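Local coordinates for protein alpha-2,3-sialyltransferase (Campylobacter jejuni, PDB 2P2V) that probably transfers sialic acid from a CMP-activated donor to acceptor sugars in alpha-2,3 linkage, this chain being the N-terminal part of the whole enzyme, at residues F95-F99 with R147-Y153; Q112-F117 with F272-Q276; V126-L130 with A156-L161; S186-I192 with D260-T264. All coordinates share one frame; numbering follows the deposited sequence.

Contact 1: residues F95-F99 with R147-Y153; sequences FCSTF and RITSGVY. With CSF (cytidine-5'-monophosphate-3-fluoro-N-acetyl-neuraminic acid), chain O; EDO (1,2-ethanediol), chain D; EDO (1,2-ethanediol), chain K.
Y153 OH gives its hydrogen to T98 O at 2.6 Å, arriving in the carbonyl plane on a lone pair. T98 N lies 2.9 Å from the same Y153 OH. The ring reaches this loop because its CG is set anti to the backbone N (chi1 -170°), which directs the phenol toward residues 97-99. Over one face of that ring lies S97 CB, a CH-pi contact 4.0 Å from the centroid. F99 completes the surround: Y153 turns an edge toward the F99 face, an offset edge-to-face pair with planes at 88°. The far rim of F99 rests on the aliphatic part of R147, CE1 to CD 3.9 Å, while the R147 guanidinium is salt-bridged to E141. A water joins S97 OG to S150 OG. Beyond it the helix N-terminus meets the donor analogue, where S150 N donates to the carboxylate oxygen OBA at 2.9 Å and G151 N to the ribose O3' at 3.1 Å. T149 OG1, also bonded to D210, takes the ribose O2' hydroxyl. The tyrosine thus ties the strand-end loop to the helix whose first amides hold the sugar nucleotide, and the start of that helix is likely to stabilise the negative carboxylate.

Contact 2: residues Q112-F117 with F272-Q276; sequences QFYNFF and FYKNQ. With EDO (1,2-ethanediol), chain F.
An aromatic cluster of F116, F117 and Y273 fills the gap between helix 107-116 and the last helix of this chain, 268-283, whose short segments run nearly antiparallel, 158° apart, with axes 13.0 Å from each other. That is a wide separation for two helices, and large rings bridge it. Y273 comes in edge-on: its CD1 stands over the centre of the F116 ring, 3.8 Å from F116 CE1, in an edge-to-face pair with planes at 83°. Because Y273 carries CG anti to its own nitrogen (chi1 -174°), the ring is sent across to F116. Farther out on the same ring, CE1 touches F117 CZ at 3.8 Å, and the hydroxyl lies near the plane of F117 at its rim. F116 CB in turn covers one face of F117, so the two phenylalanines brace each other as well as the tyrosine. F272 meets the F116 rim from another direction, CD1 to CZ 4.0 Å, the two side chains crossing at about a right angle. At the border, Q112 NE2 is modelled as a donor 2.9 Å from Q276 OE1, the amide planes nearly parallel, but crowding at NE2 leaves this bond doubtful. An ethanediol, probably from the crystallisation liquor, lies over a face of Y273. Around the cluster, helix 73-85 adds F73 and Y77 against F117 and L74 against Y273, while I142, Y143 and P102 of a neighbouring subunit pack on F116, F117 and Q112, so the two helices also face a subunit interface.

Contact 3: residues V126-L130 with A156-L161; sequences VIENL and AIAIAL
I127 and I157 slant across each other, and the branch methyl I127 CG2 bears on the end of its partner, 3.5 Å from I157 CD1. The first torsion of I127 explains the choice of branch: with chi1 at 56°, CG1 is held between the backbone N and the carbonyl carbon, leaving CG2 as the group that meets the helix. The same methyl also reaches A156 CB at 3.9 Å. V126 approaches I157 quite differently, its side chain crossing at about a right angle, and it sends CG1 onward to A160 CB at 3.6 Å. There CG1 also meets L161, whose CG and CD2 graze it. A160 is small enough for both flanks of the 126-130 segment to close on it: beside V126 CG1, L130 CG lies 3.7 Å from A160 CB. The leucine then forks. CD1 sits 3.3 Å from A156 O, a carbonyl already engaged by A160 N within the helix, whereas CD2 leans toward I159 CG2 at 4.1 Å. No hydrogen bond crosses this interface, which is apolar and moulded by the shapes of branched chains against two alanines. A type I turn from I127 to L130 presents these groups and ends at the N-cap of the next helix. That helix, 131-144, adds Y134 and I137 against I127 and F133 against A156; helix 207-221 closes over L130 and I159 with Y221, and A158 points away from the turn to pack on I22 and I24 of strand 21-25 in the parallel sheet.

Contact 4: residues S186-I192 with D260-T264; sequences STNIKTI and DILLT
D260 meets S186 and N188 through its carboxylate. From CB, with CG anti to the backbone nitrogen (chi1 -163°), the group swings toward the start of helix 187-192; its CG comes 3.4 Å from N188 CB. From there the two oxygens part. OD1 accepts from S186 OG in a bond modelled very short, so its exact length is doubtful, and it also takes a weak bond from I261 N. OD2 accepts from N188 N at 2.8 Å, nearly straight at 160°, meeting it on the syn side. S186 is at the N-cap position; the carboxylate, brought by a loop distant in sequence, takes both its hydroxyl and the N-H of N188 in the first turn, where the positive end of the helix would probably stabilise its charge. Beyond the carboxylate the surface turns apolar. I261 CG2 touches N188 CB at 3.6 Å, then I192 CD1 at 3.7 Å and, farther along, I189 CD1 at 3.9 Å. L263 CD1 reaches I192 CG1 at 3.9 Å, the two side chains sliding past each other in opposite directions. F53 lies against both S186 and D260.

All four contacts belong to one alpha/beta unit built on a parallel, Rossmann-like sheet. Contacts 1 and 3, centres about 11 Å apart, share helix 150-161 and touch at Y153 CE1 and I127 CD1. Contact 2 lies about 20 Å from contact 1 between centres; helix 107-116 follows strand 90-96 in the chain, and C96 CB packs on F113 CE1. Segments of contact 1 alternate with those of 2 and 3; contact 2 encloses 3 and 4, and contact 4 opens after 1 and 3 close. Contacts 3 and 4 stand on opposite sides of the chain's centre. The part of the nucleotide-sugar site in contact 1 is joined to contact 3 and, through F113, to a helix that meets another subunit.

Contact 1: residues F95-F99 with R147-Y153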
# COMPACT_ATOMS: atom_id res chain seq x y z
N PHE A 95 -14.30 -18.68 -5.14
CA PHE A 95 -13.85 -17.96 -3.94
C PHE A 95 -12.86 -18.80 -3.12
O PHE A 95 -13.01 -20.01 -3.04
CB PHE A 95 -14.97 -17.72 -2.96
CG PHE A 95 -15.97 -16.66 -3.44
CD1 PHE A 95 -16.96 -17.04 -4.29
CD2 PHE A 95 -15.88 -15.35 -3.01
CE1 PHE A 95 -17.92 -16.08 -4.76
CE2 PHE A 95 -16.80 -14.39 -3.47
CZ PHE A 95 -17.83 -14.80 -4.33
N CYS A 96 -11.96 -18.09 -2.44
CA CYS A 96 -11.16 -18.68 -1.37
C CYS A 96 -11.78 -18.25 -0.06
O CYS A 96 -11.91 -17.03 0.21
CB CYS A 96 -9.72 -18.18 -1.51
SG CYS A 96 -8.70 -19.05 -0.31
N SER A 97 -12.29 -19.20 0.71
CA SER A 97 -12.94 -18.96 2.01
C SER A 97 -11.93 -18.48 3.07
O SER A 97 -11.17 -19.28 3.68
CB SER A 97 -13.63 -20.22 2.47
OG SER A 97 -14.47 -20.78 1.47
N THR A 98 -11.90 -17.16 3.28
CA THR A 98 -10.85 -16.51 4.03
C THR A 98 -11.42 -15.59 5.10
O THR A 98 -12.53 -15.08 4.95
CB THR A 98 -9.95 -15.65 3.06
OG1 THR A 98 -10.76 -14.96 2.08
CG2 THR A 98 -8.89 -16.57 2.32
N PHE A 99 -10.64 -15.31 6.13
CA PHE A 99 -11.05 -14.43 7.21
C PHE A 99 -10.16 -13.20 7.34
O PHE A 99 -10.49 -12.33 8.12
CB PHE A 99 -11.06 -15.20 8.56
CG PHE A 99 -12.04 -16.35 8.58
CD1 PHE A 99 -11.59 -17.66 8.38
CD2 PHE A 99 -13.43 -16.11 8.69
CE1 PHE A 99 -12.48 -18.73 8.33
CE2 PHE A 99 -14.33 -17.19 8.68
CZ PHE A 99 -13.84 -18.52 8.49
N ARG A 147 -14.71 -21.46 15.10
CA ARG A 147 -14.73 -21.07 13.68
C ARG A 147 -15.94 -21.62 12.98
O ARG A 147 -16.31 -22.77 13.19
CB ARG A 147 -13.45 -21.57 12.97
CG ARG A 147 -13.39 -21.21 11.47
CD ARG A 147 -12.02 -21.68 10.91
NE ARG A 147 -10.90 -21.23 11.72
CZ ARG A 147 -9.65 -21.65 11.52
NH1 ARG A 147 -9.41 -22.51 10.54
NH2 ARG A 147 -8.65 -21.24 12.28
N ILE A 148 -16.52 -20.83 12.07
CA ILE A 148 -17.65 -21.32 11.32
C ILE A 148 -17.18 -22.30 10.25
O ILE A 148 -16.03 -22.21 9.75
CB ILE A 148 -18.44 -20.17 10.68
CG1 ILE A 148 -17.58 -19.42 9.64
CG2 ILE A 148 -19.06 -19.22 11.82
CD1 ILE A 148 -18.40 -18.30 8.89
N THR A 149 -18.05 -23.25 9.90
CA THR A 149 -17.75 -24.19 8.80
C THR A 149 -18.07 -23.54 7.47
O THR A 149 -18.70 -22.47 7.44
CB THR A 149 -18.58 -25.51 8.94
OG1 THR A 149 -19.97 -25.19 8.94
CG2 THR A 149 -18.22 -26.19 10.23
N SER A 150 -17.66 -24.18 6.36
CA SER A 150 -17.86 -23.58 5.03
C SER A 150 -19.31 -23.40 4.71
O SER A 150 -19.64 -22.46 4.02
CB SER A 150 -17.23 -24.42 3.91
OG SER A 150 -15.82 -24.45 4.16
N GLY A 151 -20.18 -24.28 5.20
CA GLY A 151 -21.63 -24.06 4.96
C GLY A 151 -22.13 -22.73 5.45
O GLY A 151 -22.80 -22.00 4.70
N VAL A 152 -21.83 -22.41 6.69
CA VAL A 152 -22.08 -21.12 7.32
C VAL A 152 -21.37 -20.00 6.59
O VAL A 152 -21.96 -19.00 6.32
CB VAL A 152 -21.72 -21.11 8.83
CG1 VAL A 152 -22.08 -19.79 9.54
CG2 VAL A 152 -22.39 -22.27 9.56
N TYR A 153 -20.10 -20.19 6.22
CA TYR A 153 -19.37 -19.15 5.50
C TYR A 153 -20.08 -18.78 4.21
O TYR A 153 -20.23 -17.60 3.90
CB TYR A 153 -17.92 -19.67 5.21
CG TYR A 153 -16.99 -18.61 4.69
CD1 TYR A 153 -16.12 -17.96 5.55
CD2 TYR A 153 -16.97 -18.28 3.34
CE1 TYR A 153 -15.29 -16.97 5.05
CE2 TYR A 153 -16.15 -17.29 2.84
CZ TYR A 153 -15.29 -16.67 3.71
OH TYR A 153 -14.45 -15.71 3.24
C5A CSF O . -12.37 -29.95 7.10
C4A CSF O . -13.69 -29.88 7.87
C2A CSF O . -14.66 -28.30 6.10
O6A CSF O . -13.42 -28.52 5.39
C6A CSF O . -12.68 -29.75 5.61
C3A CSF O . -14.44 -28.57 7.59
O4A CSF O . -13.42 -29.92 9.26
N5A CSF O . -11.82 -31.30 7.33
C7A CSF O . -11.41 -29.66 4.77
C8A CSF O . -11.75 -29.43 3.30
C9A CSF O . -10.48 -29.23 2.44
O9A CSF O . -10.80 -29.12 1.03
O8A CSF O . -12.58 -30.54 2.83
O7A CSF O . -10.57 -28.62 5.31
C1A CSF O . -15.04 -26.83 6.01
OBA CSF O . -15.95 -26.44 6.80
OAA CSF O . -14.45 -26.09 5.18
O1A CSF O . -15.81 -29.01 5.60
O2A CSF O . -15.90 -31.48 5.56
N1 CSF O . -20.82 -30.94 6.30
C2 CSF O . -21.63 -31.27 7.43
N3 CSF O . -21.66 -32.55 7.91
C4 CSF O . -20.94 -33.52 7.29
C5 CSF O . -20.14 -33.21 6.18
C6 CSF O . -20.10 -31.91 5.70
C3' CSF O . -18.85 -28.22 5.85
C2' CSF O . -20.09 -28.54 6.66
C1' CSF O . -20.81 -29.56 5.78
O4' CSF O . -20.23 -29.51 4.45
C4' CSF O . -19.21 -28.52 4.40
PA CSF O . -15.93 -30.30 4.62
O5' CSF O . -17.46 -30.20 4.07
C5' CSF O . -18.02 -28.99 3.56
O3' CSF O . -18.52 -26.84 5.96
O2' CSF O . -20.90 -27.34 6.83
N4 CSF O . -20.97 -34.81 7.75
O2 CSF O . -22.28 -30.36 8.00
O3A CSF O . -15.07 -30.22 3.39
C10 CSF O . -10.48 -31.42 7.38
O10 CSF O . -9.70 -30.47 7.22
C11 CSF O . -9.97 -32.83 7.62
F3A CSF O . -13.73 -27.51 8.09
C1 EDO D . -13.96 -21.98 5.59
O1 EDO D . -12.60 -22.17 6.03
C2 EDO D . -14.83 -21.84 6.83
O2 EDO D . -14.12 -22.36 7.97
C1 EDO K . -11.52 -25.20 7.86
O1 EDO K . -11.47 -23.86 8.34
C2 EDO K . -10.35 -25.98 8.44
O2 EDO K . -10.79 -26.46 9.71
O HOH W 1 -14.38 -23.51 1.72

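Contact 2: residues Q112-F117 with F272-Q276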
# COMPACT_ATOMS: atom_id res chain seq x y z
N GLN A 112 -0.13 -12.41 -2.41
CA GLN A 112 0.14 -12.97 -3.73
C GLN A 112 -1.07 -13.64 -4.31
O GLN A 112 -1.02 -14.09 -5.41
CB GLN A 112 1.23 -14.05 -3.65
CG GLN A 112 2.48 -13.42 -3.15
CD GLN A 112 3.63 -14.40 -3.09
OE1 GLN A 112 4.79 -14.00 -3.24
NE2 GLN A 112 3.33 -15.68 -2.85
N PHE A 113 -2.18 -13.70 -3.56
CA PHE A 113 -3.36 -14.40 -4.05
C PHE A 113 -3.75 -14.06 -5.46
O PHE A 113 -3.89 -14.96 -6.29
CB PHE A 113 -4.58 -14.18 -3.09
CG PHE A 113 -5.75 -14.99 -3.49
CD1 PHE A 113 -5.87 -16.33 -3.12
CD2 PHE A 113 -6.75 -14.42 -4.30
CE1 PHE A 113 -6.95 -17.10 -3.50
CE2 PHE A 113 -7.79 -15.18 -4.69
CZ PHE A 113 -7.95 -16.52 -4.27
N TYR A 114 -4.05 -12.78 -5.74
CA TYR A 114 -4.48 -12.44 -7.06
C TYR A 114 -3.40 -12.55 -8.10
O TYR A 114 -3.68 -12.67 -9.28
CB TYR A 114 -5.05 -11.01 -7.04
CG TYR A 114 -6.35 -10.96 -6.29
CD1 TYR A 114 -7.41 -11.77 -6.68
CD2 TYR A 114 -6.51 -10.10 -5.19
CE1 TYR A 114 -8.65 -11.71 -5.97
CE2 TYR A 114 -7.72 -10.06 -4.46
CZ TYR A 114 -8.78 -10.86 -4.87
OH TYR A 114 -10.00 -10.82 -4.20
N ASN A 115 -2.13 -12.56 -7.65
CA ASN A 115 -1.03 -12.75 -8.60
C ASN A 115 -1.12 -14.14 -9.22
O ASN A 115 -0.89 -14.29 -10.40
CB ASN A 115 0.35 -12.57 -7.87
CG ASN A 115 0.50 -11.19 -7.23
OD1 ASN A 115 0.00 -10.94 -6.15
ND2 ASN A 115 1.17 -10.33 -7.88
N PHE A 116 -1.36 -15.16 -8.39
CA PHE A 116 -1.55 -16.52 -8.82
C PHE A 116 -2.92 -16.84 -9.40
O PHE A 116 -3.00 -17.65 -10.30
CB PHE A 116 -1.25 -17.49 -7.71
CG PHE A 116 0.24 -17.60 -7.43
CD1 PHE A 116 1.00 -18.54 -8.14
CD2 PHE A 116 0.84 -16.79 -6.51
CE1 PHE A 116 2.42 -18.72 -7.88
CE2 PHE A 116 2.28 -16.94 -6.25
CZ PHE A 116 3.03 -17.91 -6.98
N PHE A 117 -3.98 -16.21 -8.86
CA PHE A 117 -5.33 -16.64 -9.18
C PHE A 117 -6.13 -15.38 -9.57
O PHE A 117 -6.98 -15.02 -8.78
CB PHE A 117 -5.94 -17.29 -7.96
CG PHE A 117 -5.02 -18.41 -7.32
CD1 PHE A 117 -4.73 -19.58 -8.06
CD2 PHE A 117 -4.52 -18.24 -6.09
CE1 PHE A 117 -3.86 -20.56 -7.49
CE2 PHE A 117 -3.67 -19.21 -5.48
CZ PHE A 117 -3.39 -20.36 -6.23
N PHE A 272 7.64 -22.89 -6.39
CA PHE A 272 7.78 -21.63 -5.72
C PHE A 272 6.65 -21.49 -4.70
O PHE A 272 6.86 -21.16 -3.52
CB PHE A 272 7.70 -20.46 -6.75
CG PHE A 272 7.81 -19.11 -6.09
CD1 PHE A 272 6.68 -18.54 -5.49
CD2 PHE A 272 9.05 -18.45 -6.00
CE1 PHE A 272 6.76 -17.34 -4.81
CE2 PHE A 272 9.13 -17.21 -5.38
CZ PHE A 272 7.98 -16.67 -4.75
N TYR A 273 5.43 -21.71 -5.19
CA TYR A 273 4.21 -21.58 -4.36
C TYR A 273 4.19 -22.50 -3.14
O TYR A 273 3.98 -22.03 -2.00
CB TYR A 273 3.01 -21.84 -5.25
CG TYR A 273 1.69 -21.60 -4.54
CD1 TYR A 273 0.97 -20.43 -4.79
CD2 TYR A 273 1.19 -22.52 -3.62
CE1 TYR A 273 -0.26 -20.20 -4.11
CE2 TYR A 273 -0.03 -22.32 -2.97
CZ TYR A 273 -0.72 -21.15 -3.21
OH TYR A 273 -1.94 -20.91 -2.58
N LYS A 274 4.54 -23.78 -3.36
CA LYS A 274 4.50 -24.77 -2.30
C LYS A 274 5.62 -24.56 -1.32
O LYS A 274 5.50 -24.90 -0.13
CB LYS A 274 4.64 -26.17 -2.90
CG LYS A 274 3.40 -26.73 -3.48
CD LYS A 274 3.65 -28.09 -4.10
CE LYS A 274 2.33 -28.73 -4.49
NZ LYS A 274 2.57 -30.13 -4.95
N ASN A 275 6.76 -24.07 -1.79
CA ASN A 275 7.92 -23.73 -0.93
C ASN A 275 7.54 -22.67 0.09
O ASN A 275 7.82 -22.77 1.28
CB ASN A 275 9.09 -23.20 -1.77
CG ASN A 275 10.30 -22.78 -0.92
OD1 ASN A 275 11.00 -23.63 -0.39
ND2 ASN A 275 10.55 -21.47 -0.81
N GLN A 276 6.88 -21.62 -0.43
CA GLN A 276 6.45 -20.51 0.40
C GLN A 276 5.38 -20.95 1.36
O GLN A 276 5.47 -20.64 2.55
CB GLN A 276 5.94 -19.38 -0.47
CG GLN A 276 7.04 -18.68 -1.17
CD GLN A 276 6.76 -17.21 -1.27
OE1 GLN A 276 5.61 -16.80 -1.42
NE2 GLN A 276 7.82 -16.40 -1.21
C1 EDO F . 2.32 -18.10 -2.25
O1 EDO F . 1.26 -17.19 -2.54
C2 EDO F . 2.29 -18.47 -0.78
O2 EDO F . 1.81 -19.81 -0.73

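Contact 3: residues V126-L130 with A156-L161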
# COMPACT_ATOMS: atom_id res chain seq x y z
N VAL A 126 -15.63 -9.83 0.87
CA VAL A 126 -17.14 -9.81 0.71
C VAL A 126 -17.73 -9.86 2.10
O VAL A 126 -18.52 -9.01 2.46
CB VAL A 126 -17.67 -10.96 -0.20
CG1 VAL A 126 -19.24 -11.13 -0.11
CG2 VAL A 126 -17.22 -10.79 -1.63
N ILE A 127 -17.31 -10.81 2.96
CA ILE A 127 -17.96 -10.87 4.26
C ILE A 127 -17.56 -9.73 5.22
O ILE A 127 -18.23 -9.52 6.22
CB ILE A 127 -17.79 -12.24 4.99
CG1 ILE A 127 -16.30 -12.54 5.12
CG2 ILE A 127 -18.49 -13.32 4.18
CD1 ILE A 127 -16.02 -13.54 6.23
N GLU A 128 -16.51 -8.98 4.91
CA GLU A 128 -16.10 -7.94 5.83
C GLU A 128 -17.18 -6.83 5.87
O GLU A 128 -17.20 -6.00 6.77
CB GLU A 128 -14.74 -7.34 5.48
CG GLU A 128 -14.64 -6.67 4.11
CD GLU A 128 -13.24 -6.19 3.76
OE1 GLU A 128 -12.26 -6.43 4.52
OE2 GLU A 128 -13.10 -5.59 2.67
N ASN A 129 -18.01 -6.84 4.84
CA ASN A 129 -19.07 -5.84 4.73
C ASN A 129 -20.24 -6.11 5.65
O ASN A 129 -21.11 -5.20 5.87
CB ASN A 129 -19.54 -5.75 3.30
CG ASN A 129 -18.46 -5.22 2.37
OD1 ASN A 129 -17.81 -4.21 2.66
ND2 ASN A 129 -18.19 -5.96 1.29
N LEU A 130 -20.32 -7.33 6.18
CA LEU A 130 -21.29 -7.69 7.21
C LEU A 130 -20.68 -7.30 8.56
O LEU A 130 -20.19 -8.14 9.33
CB LEU A 130 -21.72 -9.17 7.13
CG LEU A 130 -22.22 -9.74 5.80
CD1 LEU A 130 -22.48 -11.20 5.95
CD2 LEU A 130 -23.53 -9.02 5.46
N ALA A 156 -23.04 -16.52 4.80
CA ALA A 156 -22.59 -15.15 5.03
C ALA A 156 -22.27 -14.50 3.70
O ALA A 156 -22.67 -13.36 3.41
CB ALA A 156 -21.33 -15.14 6.07
N ILE A 157 -21.55 -15.23 2.81
CA ILE A 157 -21.21 -14.67 1.53
C ILE A 157 -22.49 -14.34 0.73
O ILE A 157 -22.62 -13.23 0.16
CB ILE A 157 -20.34 -15.66 0.68
CG1 ILE A 157 -18.93 -15.72 1.29
CG2 ILE A 157 -20.25 -15.19 -0.76
CD1 ILE A 157 -18.00 -14.57 0.90
N ALA A 158 -23.41 -15.29 0.73
CA ALA A 158 -24.71 -15.12 0.00
C ALA A 158 -25.44 -13.87 0.50
O ALA A 158 -25.90 -13.04 -0.31
CB ALA A 158 -25.57 -16.36 0.14
N ILE A 159 -25.49 -13.71 1.82
CA ILE A 159 -26.18 -12.56 2.47
C ILE A 159 -25.48 -11.27 2.13
O ILE A 159 -26.13 -10.27 1.72
CB ILE A 159 -26.30 -12.79 3.98
CG1 ILE A 159 -27.22 -13.98 4.22
CG2 ILE A 159 -26.73 -11.54 4.74
CD1 ILE A 159 -27.22 -14.49 5.59
N ALA A 160 -24.12 -11.28 2.20
CA ALA A 160 -23.42 -10.09 1.76
C ALA A 160 -23.64 -9.72 0.30
O ALA A 160 -23.55 -8.55 -0.04
CB ALA A 160 -21.91 -10.12 2.12
N LEU A 161 -23.89 -10.69 -0.57
CA LEU A 161 -24.01 -10.40 -1.98
C LEU A 161 -25.47 -10.06 -2.31
O LEU A 161 -25.78 -9.65 -3.44
CB LEU A 161 -23.60 -11.60 -2.80
CG LEU A 161 -22.06 -11.79 -2.84
CD1 LEU A 161 -21.83 -13.12 -3.48
CD2 LEU A 161 -21.26 -10.67 -3.53

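Contact 4: residues S186-I192 with D260-T264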
# COMPACT_ATOMS: atom_id res chain seq x y z
N SER A 186 -9.72 -40.19 -0.12
CA SER A 186 -9.34 -40.64 -1.45
C SER A 186 -7.82 -40.63 -1.56
O SER A 186 -7.13 -40.13 -0.66
CB SER A 186 -9.98 -39.75 -2.51
OG SER A 186 -9.62 -38.40 -2.28
N THR A 187 -7.30 -41.18 -2.64
CA THR A 187 -5.85 -41.31 -2.78
C THR A 187 -5.18 -39.93 -2.75
O THR A 187 -4.18 -39.74 -2.07
CB THR A 187 -5.46 -42.08 -4.06
OG1 THR A 187 -6.39 -43.13 -4.30
CG2 THR A 187 -4.07 -42.68 -3.89
N ASN A 188 -5.73 -38.96 -3.49
CA ASN A 188 -5.10 -37.64 -3.57
C ASN A 188 -5.19 -36.83 -2.27
O ASN A 188 -4.25 -36.11 -1.93
CB ASN A 188 -5.65 -36.85 -4.76
CG ASN A 188 -5.24 -37.45 -6.09
OD1 ASN A 188 -5.88 -37.19 -7.11
ND2 ASN A 188 -4.15 -38.25 -6.09
N ILE A 189 -6.30 -36.95 -1.55
CA ILE A 189 -6.43 -36.31 -0.24
C ILE A 189 -5.31 -36.79 0.69
O ILE A 189 -4.59 -35.98 1.30
CB ILE A 189 -7.86 -36.52 0.38
CG1 ILE A 189 -8.94 -35.67 -0.35
CG2 ILE A 189 -7.87 -36.28 1.91
CD1 ILE A 189 -8.76 -34.11 -0.23
N LYS A 190 -5.14 -38.12 0.75
CA LYS A 190 -4.04 -38.76 1.50
C LYS A 190 -2.65 -38.24 1.11
O LYS A 190 -1.83 -37.99 1.98
CB LYS A 190 -4.10 -40.28 1.34
CG LYS A 190 -5.25 -40.95 2.09
CD LYS A 190 -5.35 -42.42 1.71
CE LYS A 190 -6.46 -43.13 2.46
NZ LYS A 190 -6.86 -44.35 1.67
N THR A 191 -2.40 -38.05 -0.18
CA THR A 191 -1.07 -37.63 -0.64
C THR A 191 -0.76 -36.20 -0.20
O THR A 191 0.25 -35.96 0.48
CB THR A 191 -0.91 -37.71 -2.16
OG1 THR A 191 -1.26 -39.02 -2.62
CG2 THR A 191 0.53 -37.42 -2.55
N ILE A 192 -1.63 -35.26 -0.59
CA ILE A 192 -1.39 -33.83 -0.33
C ILE A 192 -1.10 -33.62 1.17
O ILE A 192 -0.06 -33.05 1.53
CB ILE A 192 -2.53 -32.91 -0.87
CG1 ILE A 192 -2.71 -33.13 -2.38
CG2 ILE A 192 -2.20 -31.43 -0.62
CD1 ILE A 192 -3.99 -32.55 -2.98
N ASP A 260 -11.60 -37.04 -7.74
CA ASP A 260 -10.64 -36.83 -6.63
C ASP A 260 -10.00 -35.47 -6.96
O ASP A 260 -10.07 -35.04 -8.12
CB ASP A 260 -9.60 -37.94 -6.62
CG ASP A 260 -8.83 -38.04 -5.32
OD1 ASP A 260 -9.06 -37.22 -4.41
OD2 ASP A 260 -7.94 -38.95 -5.21
N ILE A 261 -9.47 -34.81 -5.94
CA ILE A 261 -8.77 -33.52 -6.11
C ILE A 261 -7.55 -33.78 -6.98
O ILE A 261 -6.85 -34.79 -6.79
CB ILE A 261 -8.39 -32.88 -4.73
CG1 ILE A 261 -7.84 -31.47 -4.89
CG2 ILE A 261 -7.38 -33.80 -3.89
CD1 ILE A 261 -7.70 -30.74 -3.51
N LEU A 262 -7.34 -32.91 -7.97
CA LEU A 262 -6.16 -33.06 -8.86
C LEU A 262 -4.86 -32.67 -8.20
O LEU A 262 -4.77 -31.75 -7.40
CB LEU A 262 -6.36 -32.25 -10.13
CG LEU A 262 -7.62 -32.59 -10.96
CD1 LEU A 262 -7.56 -31.92 -12.30
CD2 LEU A 262 -7.85 -34.12 -11.11
N LEU A 263 -3.80 -33.37 -8.59
CA LEU A 263 -2.47 -33.07 -8.08
C LEU A 263 -1.83 -32.11 -9.06
O LEU A 263 -2.18 -32.10 -10.23
CB LEU A 263 -1.64 -34.37 -8.06
CG LEU A 263 -1.50 -35.19 -6.75
CD1 LEU A 263 -2.63 -35.14 -5.76
CD2 LEU A 263 -1.02 -36.65 -7.08
N THR A 264 -0.82 -31.37 -8.63
CA THR A 264 -0.17 -30.44 -9.54
C THR A 264 1.22 -30.98 -9.89
O THR A 264 1.82 -31.64 -9.08
CB THR A 264 -0.06 -29.05 -8.90
OG1 THR A 264 0.60 -29.18 -7.64
CG2 THR A 264 -1.49 -28.51 -8.60